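Local coordinates for uncharacterized protein (Leptotrichia buccalis, PDB 3T8K) that is of unknown function but folds as a stack of ankyrin-like helical hairpin repeats, which in other proteins commonly serve to bind partner proteins, at residues K69-E74 against I107-K112. Sequence-based numbering, arbitrary orientation.
Sequences KSRTKE and ITALYK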
ATOM      1  N   LYS A  69      -2.802 -20.644  -3.610  1.00 38.61           N
ATOM      2  CA  LYS A  69      -4.095 -20.430  -4.248  1.00 38.04           C
ATOM      3  C   LYS A  69      -5.114 -19.801  -3.301  1.00 35.54           C
ATOM      4  O   LYS A  69      -6.312 -19.807  -3.571  1.00 39.31           O
ATOM      5  CB  LYS A  69      -4.631 -21.760  -4.780  1.00 34.89           C
ATOM      6  CG  LYS A  69      -3.732 -22.424  -5.805  1.00 40.98           C
ATOM      7  CD  LYS A  69      -4.362 -23.709  -6.311  1.00 52.15           C
ATOM      8  CE  LYS A  69      -3.465 -24.410  -7.311  1.00 60.43           C
ATOM      9  NZ  LYS A  69      -4.078 -25.672  -7.814  1.00 66.82           N
ATOM     10  N   SER A  70      -4.629 -19.253  -2.197  1.00 38.23           N
ATOM     11  CA  SER A  70      -5.503 -18.699  -1.172  1.00 44.85           C
ATOM     12  C   SER A  70      -6.098 -17.357  -1.580  1.00 40.54           C
ATOM     13  O   SER A  70      -5.522 -16.627  -2.396  1.00 40.98           O
ATOM     14  CB  SER A  70      -4.738 -18.543   0.139  1.00 57.35           C
ATOM     15  OG  SER A  70      -3.559 -17.781  -0.061  1.00 64.31           O
ATOM     16  N   ARG A  71      -7.251 -17.033  -1.003  1.00 31.08           N
ATOM     17  CA  ARG A  71      -7.905 -15.767  -1.287  1.00 38.58           C
ATOM     18  C   ARG A  71      -8.411 -15.119  -0.017  1.00 37.29           C
ATOM     19  O   ARG A  71      -8.754 -15.799   0.947  1.00 37.68           O
ATOM     20  CB  ARG A  71      -9.055 -15.971  -2.264  1.00 37.85           C
ATOM     21  CG  ARG A  71      -8.604 -16.517  -3.599  1.00 43.43           C
ATOM     22  CD  ARG A  71      -9.724 -16.480  -4.601  1.00 40.74           C
ATOM     23  NE  ARG A  71      -9.343 -17.102  -5.859  1.00 40.63           N
ATOM     24  CZ  ARG A  71      -9.852 -16.759  -7.034  1.00 43.29           C
ATOM     25  NH1 ARG A  71     -10.745 -15.780  -7.105  1.00 46.62           N
ATOM     26  NH2 ARG A  71      -9.454 -17.378  -8.136  1.00 41.44           N
ATOM     27  N   THR A  72      -8.442 -13.792  -0.019  1.00 26.52           N
ATOM     28  CA  THR A  72      -8.997 -13.049   1.096  1.00 30.37           C
ATOM     29  C   THR A  72     -10.505 -13.261   1.114  1.00 30.38           C
ATOM     30  O   THR A  72     -11.048 -13.908   0.223  1.00 30.25           O
ATOM     31  CB  THR A  72      -8.664 -11.547   0.988  1.00 32.53           C
ATOM     32  OG1 THR A  72      -9.419 -10.950  -0.076  1.00 28.84           O
ATOM     33  CG2 THR A  72      -7.170 -11.352   0.735  1.00 34.07           C
ATOM     34  N   LYS A  73     -11.183 -12.732   2.127  1.00 34.33           N
ATOM     35  CA  LYS A  73     -12.635 -12.893   2.213  1.00 37.80           C
ATOM     36  C   LYS A  73     -13.338 -12.166   1.067  1.00 39.58           C
ATOM     37  O   LYS A  73     -14.484 -12.479   0.734  1.00 40.01           O
ATOM     38  CB  LYS A  73     -13.174 -12.413   3.568  1.00 37.37           C
ATOM     39  CG  LYS A  73     -13.062 -10.914   3.798  1.00 40.98           C
ATOM     40  CD  LYS A  73     -13.700 -10.509   5.123  1.00 50.49           C
ATOM     41  CE  LYS A  73     -13.882  -8.999   5.215  1.00 56.00           C
ATOM     42  NZ  LYS A  73     -14.268  -8.548   6.587  1.00 59.47           N
ATOM     43  N   GLU A  74     -12.639 -11.208   0.456  1.00 39.17           N
ATOM     44  CA  GLU A  74     -13.183 -10.481  -0.688  1.00 38.55           C
ATOM     45  C   GLU A  74     -12.751 -11.094  -2.013  1.00 38.18           C
ATOM     46  O   GLU A  74     -13.056 -10.557  -3.079  1.00 38.72           O
ATOM     47  CB  GLU A  74     -12.774  -9.009  -0.658  1.00 46.44           C
ATOM     48  CG  GLU A  74     -13.070  -8.301   0.640  1.00 57.05           C
ATOM     49  CD  GLU A  74     -11.804  -7.924   1.373  1.00 68.55           C
ATOM     50  OE1 GLU A  74     -11.200  -8.814   2.018  1.00 67.85           O
ATOM     51  OE2 GLU A  74     -11.406  -6.741   1.290  1.00 76.65           O
ATOM     52  N   ILE A 107      -4.471 -15.322 -12.017  1.00 23.93           N
ATOM     53  CA  ILE A 107      -4.206 -13.913 -12.279  1.00 27.45           C
ATOM     54  C   ILE A 107      -5.364 -13.241 -13.020  1.00 23.57           C
ATOM     55  O   ILE A 107      -5.366 -12.019 -13.188  1.00 24.07           O
ATOM     56  CB  ILE A 107      -2.878 -13.731 -13.070  1.00 24.40           C
ATOM     57  CG1 ILE A 107      -2.346 -12.304 -12.922  1.00 24.69           C
ATOM     58  CG2 ILE A 107      -3.052 -14.133 -14.542  1.00 27.77           C
ATOM     59  CD1 ILE A 107      -0.969 -12.114 -13.523  1.00 30.05           C
ATOM     60  N   THR A 108      -6.351 -14.027 -13.452  1.00 20.85           N
ATOM     61  CA  THR A 108      -7.467 -13.473 -14.241  1.00 23.83           C
ATOM     62  C   THR A 108      -8.561 -12.860 -13.370  1.00 25.68           C
ATOM     63  O   THR A 108      -9.338 -12.028 -13.824  1.00 29.58           O
ATOM     64  CB  THR A 108      -8.115 -14.534 -15.163  1.00 25.14           C
ATOM     65  OG1 THR A 108      -8.808 -15.508 -14.371  1.00 27.27           O
ATOM     66  CG2 THR A 108      -7.068 -15.227 -16.004  1.00 29.21           C
ATOM     67  N   ALA A 109      -8.629 -13.284 -12.114  1.00 24.69           N
ATOM     68  CA  ALA A 109      -9.629 -12.745 -11.198  1.00 23.48           C
ATOM     69  C   ALA A 109      -9.395 -11.268 -10.921  1.00 22.54           C
ATOM     70  O   ALA A 109      -8.257 -10.830 -10.753  1.00 23.28           O
ATOM     71  CB  ALA A 109      -9.618 -13.538  -9.889  1.00 29.56           C
ATOM     72  N   LEU A 110     -10.481 -10.501 -10.870  1.00 26.67           N
ATOM     73  CA  LEU A 110     -10.410  -9.085 -10.563  1.00 27.66           C
ATOM     74  C   LEU A 110     -10.126  -8.848  -9.100  1.00 29.30           C
ATOM     75  O   LEU A 110     -10.252  -9.756  -8.277  1.00 28.45           O
ATOM     76  CB  LEU A 110     -11.726  -8.400 -10.927  1.00 29.74           C
ATOM     77  CG  LEU A 110     -12.053  -8.480 -12.414  1.00 29.61           C
ATOM     78  CD1 LEU A 110     -13.254  -7.604 -12.749  1.00 33.11           C
ATOM     79  CD2 LEU A 110     -10.838  -8.075 -13.214  1.00 29.70           C
ATOM     80  N   TYR A 111      -9.708  -7.632  -8.778  1.00 24.97           N
ATOM     81  CA  TYR A 111      -9.673  -7.203  -7.389  1.00 24.62           C
ATOM     82  C   TYR A 111     -11.060  -6.621  -7.211  1.00 30.38           C
ATOM     83  O   TYR A 111     -11.364  -5.557  -7.747  1.00 31.70           O
ATOM     84  CB  TYR A 111      -8.588  -6.143  -7.162  1.00 26.13           C
ATOM     85  CG  TYR A 111      -8.639  -5.500  -5.787  1.00 24.59           C
ATOM     86  CD1 TYR A 111      -8.359  -6.244  -4.646  1.00 25.33           C
ATOM     87  CD2 TYR A 111      -8.956  -4.156  -5.631  1.00 25.52           C
ATOM     88  CE1 TYR A 111      -8.399  -5.671  -3.391  1.00 23.97           C
ATOM     89  CE2 TYR A 111      -9.009  -3.572  -4.363  1.00 26.94           C
ATOM     90  CZ  TYR A 111      -8.729  -4.338  -3.254  1.00 26.47           C
ATOM     91  OH  TYR A 111      -8.768  -3.785  -1.987  1.00 26.24           O
ATOM     92  N   LYS A 112     -11.924  -7.339  -6.501  1.00 25.82           N
ATOM     93  CA  LYS A 112     -13.350  -6.990  -6.464  1.00 32.91           C
ATOM     94  C   LYS A 112     -13.715  -5.589  -5.940  1.00 27.43           C
ATOM     95  O   LYS A 112     -14.513  -4.893  -6.560  1.00 34.26           O
ATOM     96  CB  LYS A 112     -14.159  -8.076  -5.740  1.00 37.82           C
ATOM     97  CG  LYS A 112     -14.316  -9.339  -6.574  1.00 43.94           C
ATOM     98  CD  LYS A 112     -14.809 -10.515  -5.746  1.00 47.79           C
ATOM     99  CE  LYS A 112     -14.596 -11.828  -6.498  1.00 54.92           C
ATOM    100  NZ  LYS A 112     -14.655 -13.013  -5.592  1.00 56.62           N
TER
HETATM  101  O   HOH W   1     -11.113  -9.284  -4.640  1.00 22.15           O
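The guanidinium of R71 meets the methyl of A109 obliquely, NH1 standing 3.7 Å from A109 CB, while NH2 of the same group makes a salt bridge to D106, the residue just before 107-112. That bond holds the flat group beside the 107-112 loop. The arginine chain reaches this far because it runs extended from CG to NE, after CG leaves opposite the carbonyl carbon (chi1 -61°). At the other end of the contact the extended chain of K112 crosses in front of the carbonyl oxygen of E74, K112 CD coming within 3.2 Å of E74 O. E74 O accepts a hydrogen bond from a water at 2.8 Å, and the water in turn accepts one from K112 N, also at 2.8 Å, so that a single solvent molecule bridges the two main chains. Both segments belong to loops that link helices in an ankyrin-type array, one after helix 51-63 and the other after helix 90-102, and their sparse contact illustrates how neighbouring loops of such a solenoid can meet largely through long side chains and water. Within 69-74, T72 forms an ST turn, its OG1 accepting from the backbone N of E74 at 3.3 Å. NH1 of R71 and NZ of K112 lie 5.0 Å apart, a spacing of like charges that D106, paired with the arginine, probably moderates.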